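Local atomic coordinates of modulator of the activity of Ets CG15085-PA (PDB entry 1SV0), a protein that binds the SAM domain of the Ets-family repressor Yan through its own SAM domain and probably relieves repression by breaking up Yan polymers. Residues P8-D13 against A77-R82; Q40-N45 against C59-G64. All blocks are in the same frame, centred on the assembly; numbering follows the deposited sequence.

Interaction 1 (P8-D13 against A77-R82); sequences PLDPRD and ARAMSR. Unlike the reference sequence in segment 77-82: Ser81 (reference Ala), Arg82 (reference Leu).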
loop_
_atom_site.group_PDB
_atom_site.type_symbol
_atom_site.label_atom_id
_atom_site.label_comp_id
_atom_site.label_asym_id
_atom_site.label_seq_id
_atom_site.Cartn_x
_atom_site.Cartn_y
_atom_site.Cartn_z
ATOM N N PRO C 8 10.781 -13.776 2.187
ATOM C CA PRO C 8 10.050 -14.470 3.250
ATOM C C PRO C 8 8.858 -15.210 2.647
ATOM O O PRO C 8 8.170 -14.688 1.765
ATOM C CB PRO C 8 9.601 -13.356 4.193
ATOM C CG PRO C 8 10.313 -12.125 3.769
ATOM C CD PRO C 8 10.953 -12.336 2.442
ATOM N N LEU C 9 8.635 -16.431 3.122
ATOM C CA LEU C 9 7.539 -17.270 2.653
ATOM C C LEU C 9 6.179 -16.599 2.793
ATOM O O LEU C 9 5.312 -16.781 1.946
ATOM C CB LEU C 9 7.540 -18.597 3.420
ATOM C CG LEU C 9 8.843 -19.389 3.284
ATOM C CD1 LEU C 9 8.836 -20.604 4.220
ATOM C CD2 LEU C 9 9.009 -19.809 1.831
ATOM N N ASP C 10 5.988 -15.829 3.863
ATOM C CA ASP C 10 4.715 -15.139 4.080
ATOM C C ASP C 10 4.829 -13.711 3.536
ATOM O O ASP C 10 5.523 -12.881 4.113
ATOM C CB ASP C 10 4.382 -15.089 5.574
ATOM C CG ASP C 10 2.939 -14.682 5.843
ATOM O OD1 ASP C 10 2.363 -13.916 5.040
ATOM O OD2 ASP C 10 2.379 -15.129 6.872
ATOM N N PRO C 11 4.141 -13.413 2.423
ATOM C CA PRO C 11 4.145 -12.092 1.772
ATOM C C PRO C 11 3.766 -10.943 2.717
ATOM O O PRO C 11 4.118 -9.779 2.480
ATOM C CB PRO C 11 3.126 -12.257 0.649
ATOM C CG PRO C 11 3.195 -13.712 0.335
ATOM C CD PRO C 11 3.257 -14.344 1.700
ATOM N N ARG C 12 3.038 -11.273 3.781
ATOM C CA ARG C 12 2.628 -10.269 4.755
ATOM C C ARG C 12 3.809 -9.800 5.594
ATOM O O ARG C 12 3.736 -8.776 6.266
ATOM C CB ARG C 12 1.518 -10.836 5.647
ATOM C CG ARG C 12 0.225 -11.091 4.891
ATOM C CD ARG C 12 -0.794 -11.855 5.732
ATOM N NE ARG C 12 -0.322 -13.195 6.069
ATOM C CZ ARG C 12 -1.068 -14.125 6.660
ATOM N NH1 ARG C 12 -2.327 -13.861 6.983
ATOM N NH2 ARG C 12 -0.557 -15.324 6.920
ATOM N N ASP C 13 4.907 -10.546 5.556
ATOM C CA ASP C 13 6.091 -10.156 6.306
ATOM C C ASP C 13 7.048 -9.355 5.420
ATOM O O ASP C 13 8.097 -8.915 5.878
ATOM C CB ASP C 13 6.833 -11.385 6.846
ATOM C CG ASP C 13 6.005 -12.184 7.838
ATOM O OD1 ASP C 13 5.101 -11.597 8.473
ATOM O OD2 ASP C 13 6.277 -13.396 7.995
ATOM N N ALA C 77 -2.010 -16.850 -0.619
ATOM C CA ALA C 77 -2.901 -17.987 -0.400
ATOM C C ALA C 77 -2.209 -19.102 0.371
ATOM O O ALA C 77 -2.669 -19.486 1.446
ATOM C CB ALA C 77 -3.422 -18.517 -1.735
ATOM N N ARG C 78 -1.099 -19.610 -0.158
ATOM C CA ARG C 78 -0.397 -20.695 0.518
ATOM C C ARG C 78 0.052 -20.288 1.916
ATOM O O ARG C 78 0.084 -21.116 2.826
ATOM C CB ARG C 78 0.807 -21.176 -0.303
ATOM C CG ARG C 78 2.002 -20.244 -0.309
ATOM C CD ARG C 78 3.256 -20.921 -0.878
ATOM N NE ARG C 78 3.205 -21.154 -2.323
ATOM C CZ ARG C 78 2.573 -22.167 -2.915
ATOM N NH1 ARG C 78 1.922 -23.070 -2.193
ATOM N NH2 ARG C 78 2.596 -22.276 -4.237
ATOM N N ALA C 79 0.387 -19.015 2.096
ATOM C CA ALA C 79 0.818 -18.534 3.403
ATOM C C ALA C 79 -0.317 -18.618 4.425
ATOM O O ALA C 79 -0.120 -19.095 5.545
ATOM C CB ALA C 79 1.313 -17.102 3.299
ATOM N N MET C 80 -1.505 -18.161 4.042
ATOM C CA MET C 80 -2.639 -18.191 4.956
ATOM C C MET C 80 -2.944 -19.612 5.445
ATOM O O MET C 80 -3.689 -19.803 6.409
ATOM C CB MET C 80 -3.864 -17.556 4.291
ATOM C CG MET C 80 -3.587 -16.155 3.769
ATOM S SD MET C 80 -5.051 -15.110 3.697
ATOM C CE MET C 80 -4.587 -13.809 4.846
ATOM N N SER C 81 -2.351 -20.608 4.795
ATOM C CA SER C 81 -2.557 -21.989 5.209
ATOM C C SER C 81 -1.744 -22.338 6.481
ATOM O O SER C 81 -1.092 -23.391 6.541
ATOM C CB SER C 81 -2.221 -22.938 4.046
ATOM O OG SER C 81 -3.237 -22.907 3.050
ATOM N N ARG C 82 -1.832 -21.449 7.495
ATOM C CA ARG C 82 -1.160 -21.518 8.831
ATOM C C ARG C 82 -2.027 -21.864 10.067
ATOM O O ARG C 82 -3.159 -21.437 10.252
ATOM C CB ARG C 82 -0.533 -20.174 9.165
ATOM C CG ARG C 82 -1.644 -19.152 9.413
ATOM C CD ARG C 82 -1.173 -17.797 9.917
ATOM N NE ARG C 82 -2.276 -16.848 10.110
ATOM C CZ ARG C 82 -3.186 -16.558 9.185
ATOM N NH1 ARG C 82 -3.129 -17.142 7.997
ATOM N NH2 ARG C 82 -4.154 -15.685 9.441
#
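Ala79, on the last turn of helix 65-80, meets the N-terminal loop with its methyl group: CB of Ala79 lies 3.7 Å from CD of Pro11. The same CB is 3.8 Å from OD1 of Asp10, an oxygen already engaged within its own loop. There Asp10 forms an Asx turn, OD1 accepting from the backbone N of Arg12, and a bend at chi3 (-64°) turns the Arg12 guanidinium side-on to the carboxylate, NE to OD1 at 3.0 Å and NH2 to OD2 at 2.9 Å. Were Arg12 an alanine, Asp10 would lose both guanidinium bonds and is likely to be left without its charge partner, with a gap beside Met80. The SAM fold is a small five-helix bundle, whose long C-terminal helix here takes the N-terminal segment against its last turn; Phe72 and Arg75 of that helix also pack on Pro11. Next, Met80 sets CG over one face of the Arg12 guanidinium, the side chains crossing at about a right angle. Arg82, which like Ser81 departs from the reference sequence, turns a guanidinium face to the edge of Arg12, the planes nearly perpendicular (83°); Asp10 probably tempers the repulsion between these like charges.

Interaction 2 (Q40-N45 against C59-G64); sequences QKFPMN and CRVPVG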
loop_
_atom_site.group_PDB
_atom_site.type_symbol
_atom_site.label_atom_id
_atom_site.label_comp_id
_atom_site.label_asym_id
_atom_site.label_seq_id
_atom_site.Cartn_x
_atom_site.Cartn_y
_atom_site.Cartn_z
ATOM N N GLN C 40 9.780 1.728 -8.376
ATOM C CA GLN C 40 9.363 3.047 -7.914
ATOM C C GLN C 40 7.841 3.193 -7.953
ATOM O O GLN C 40 7.288 4.067 -7.289
ATOM C CB GLN C 40 10.024 4.144 -8.759
ATOM C CG GLN C 40 11.515 4.265 -8.504
ATOM C CD GLN C 40 12.175 5.348 -9.332
ATOM O OE1 GLN C 40 12.310 5.221 -10.545
ATOM N NE2 GLN C 40 12.591 6.422 -8.675
ATOM N N LYS C 41 7.169 2.345 -8.731
ATOM C CA LYS C 41 5.706 2.384 -8.818
ATOM C C LYS C 41 5.101 1.715 -7.580
ATOM O O LYS C 41 3.904 1.853 -7.306
ATOM C CB LYS C 41 5.199 1.625 -10.057
ATOM C CG LYS C 41 5.731 2.116 -11.399
ATOM C CD LYS C 41 5.217 3.499 -11.737
ATOM C CE LYS C 41 5.723 3.946 -13.106
ATOM N NZ LYS C 41 5.291 5.338 -13.440
ATOM N N PHE C 42 5.939 0.990 -6.842
ATOM C CA PHE C 42 5.492 0.273 -5.652
ATOM C C PHE C 42 6.328 0.588 -4.413
ATOM O O PHE C 42 7.040 -0.277 -3.901
ATOM C CB PHE C 42 5.534 -1.246 -5.885
ATOM C CG PHE C 42 4.699 -1.717 -7.040
ATOM C CD1 PHE C 42 5.170 -1.619 -8.344
ATOM C CD2 PHE C 42 3.448 -2.290 -6.824
ATOM C CE1 PHE C 42 4.412 -2.092 -9.414
ATOM C CE2 PHE C 42 2.681 -2.765 -7.885
ATOM C CZ PHE C 42 3.168 -2.664 -9.186
ATOM N N PRO C 43 6.266 1.834 -3.923
ATOM C CA PRO C 43 7.033 2.213 -2.736
ATOM C C PRO C 43 6.252 1.803 -1.475
ATOM O O PRO C 43 5.814 2.663 -0.709
ATOM C CB PRO C 43 7.140 3.731 -2.880
ATOM C CG PRO C 43 5.798 4.083 -3.447
ATOM C CD PRO C 43 5.587 3.006 -4.511
ATOM N N MET C 44 6.084 0.498 -1.265
ATOM C CA MET C 44 5.320 -0.011 -0.124
ATOM C C MET C 44 5.730 -1.445 0.221
ATOM O O MET C 44 6.459 -2.079 -0.544
ATOM C CB MET C 44 3.833 0.017 -0.475
ATOM C CG MET C 44 3.521 -0.801 -1.730
ATOM S SD MET C 44 1.820 -0.674 -2.340
ATOM C CE MET C 44 1.934 0.848 -3.282
ATOM N N ASN C 45 5.240 -1.960 1.349
ATOM C CA ASN C 45 5.572 -3.323 1.779
ATOM C C ASN C 45 4.479 -4.340 1.441
ATOM O O ASN C 45 3.499 -4.014 0.771
ATOM C CB ASN C 45 5.875 -3.363 3.290
ATOM C CG ASN C 45 4.656 -3.045 4.158
ATOM O OD1 ASN C 45 3.530 -2.968 3.676
ATOM N ND2 ASN C 45 4.888 -2.874 5.456
ATOM N N CYS C 59 -2.841 -0.391 -13.191
ATOM C CA CYS C 59 -2.678 1.052 -13.279
ATOM C C CYS C 59 -1.196 1.423 -13.291
ATOM O O CYS C 59 -0.770 2.347 -13.986
ATOM C CB CYS C 59 -3.368 1.718 -12.087
ATOM S SG CYS C 59 -3.229 3.502 -12.066
ATOM N N ARG C 60 -0.414 0.680 -12.520
ATOM C CA ARG C 60 1.014 0.923 -12.414
ATOM C C ARG C 60 1.767 0.209 -13.535
ATOM O O ARG C 60 2.680 0.761 -14.135
ATOM C CB ARG C 60 1.496 0.437 -11.039
ATOM C CG ARG C 60 0.492 0.747 -9.921
ATOM C CD ARG C 60 0.870 0.100 -8.591
ATOM N NE ARG C 60 1.057 1.094 -7.536
ATOM C CZ ARG C 60 0.066 1.756 -6.947
ATOM N NH1 ARG C 60 -1.191 1.525 -7.302
ATOM N NH2 ARG C 60 0.331 2.665 -6.023
ATOM N N VAL C 61 1.368 -1.023 -13.819
ATOM C CA VAL C 61 2.019 -1.822 -14.853
ATOM C C VAL C 61 0.948 -2.406 -15.774
ATOM O O VAL C 61 0.494 -3.532 -15.567
ATOM C CB VAL C 61 2.818 -2.985 -14.220
ATOM C CG1 VAL C 61 3.802 -3.556 -15.234
ATOM C CG2 VAL C 61 3.540 -2.501 -12.969
ATOM N N PRO C 62 0.522 -1.642 -16.801
ATOM C CA PRO C 62 -0.506 -2.111 -17.738
ATOM C C PRO C 62 -0.059 -3.344 -18.517
ATOM O O PRO C 62 -0.871 -4.208 -18.849
ATOM C CB PRO C 62 -0.742 -0.892 -18.632
ATOM C CG PRO C 62 0.608 -0.246 -18.664
ATOM C CD PRO C 62 1.038 -0.323 -17.208
ATOM N N VAL C 63 1.237 -3.421 -18.799
ATOM C CA VAL C 63 1.797 -4.556 -19.516
ATOM C C VAL C 63 2.499 -5.508 -18.544
ATOM O O VAL C 63 3.691 -5.352 -18.264
ATOM C CB VAL C 63 2.819 -4.096 -20.580
ATOM C CG1 VAL C 63 3.317 -5.300 -21.384
ATOM C CG2 VAL C 63 2.179 -3.064 -21.504
ATOM N N GLY C 64 1.755 -6.486 -18.027
ATOM C CA GLY C 64 2.338 -7.444 -17.097
ATOM C C GLY C 64 1.800 -7.349 -15.681
ATOM O O GLY C 64 2.055 -8.227 -14.848
#
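Arg60 lies across Phe42 with its aliphatic part and reaches the backbone of Lys41 with its polar end. CD of Arg60 sits over one face of the Phe42 ring, 3.9 Å from the centroid and displaced toward the rim, a CH-pi contact. The guanidinium plane is turned 48° from the ring, and at 5.7 Å from Arg60 CZ to the Phe42 centroid any cation-pi attraction is weak. A bend at chi3 of Arg60 carries NE away from the ring, where it donates a hydrogen bond to O of Lys41, 3.0 Å long and fairly straight (160°), the oxygen near the guanidinium plane. Farther back on the chain, CB of Arg60 lies 4.0 Å from CB of Lys41. Val61 approaches the same ring differently, placing CG2 at its edge, 3.7 Å from CE1 of Phe42. Met44 comes from the opposite direction to Arg60, and its CE ends 3.7 Å from Arg60 NH2. That NH2 donates to Gly60 O of the neighbouring Yan (pokkuri) chain, and NH1 forms a salt bridge with Asp63 of that chain, so the contact forms part of the Mae-Yan interface; NH1 also hydrogen-bonds Met56 O, which helps to fix the guanidinium from within helix 54-60. Leu49 and Leu68 touch Phe42 too, which thus links the 40-45 loop to helices 46-51 and 65-80 as well as to the end of helix 54-60.

From the N terminus, the chain enters interaction 1 at 8-13, just before helix 16-30, and that contact is completed only when helix 65-80 ends at 77-82. The loop it closes contains helices 16-30, 37-40, 46-51 and 54-60 and most of 65-80. Nested inside is interaction 2, a much shorter closure in which 40-45 meets 59-64 across helix 46-51 and most of helix 54-60. The two do not touch: their centres stand 21 Å apart, on opposite sides of the chain's centre. Helix 65-80 relates them, starting within 59-64's reach and finishing in interaction 1. One contact brings the segment before the first helix to the C-terminal end of the last; the other faces Yan.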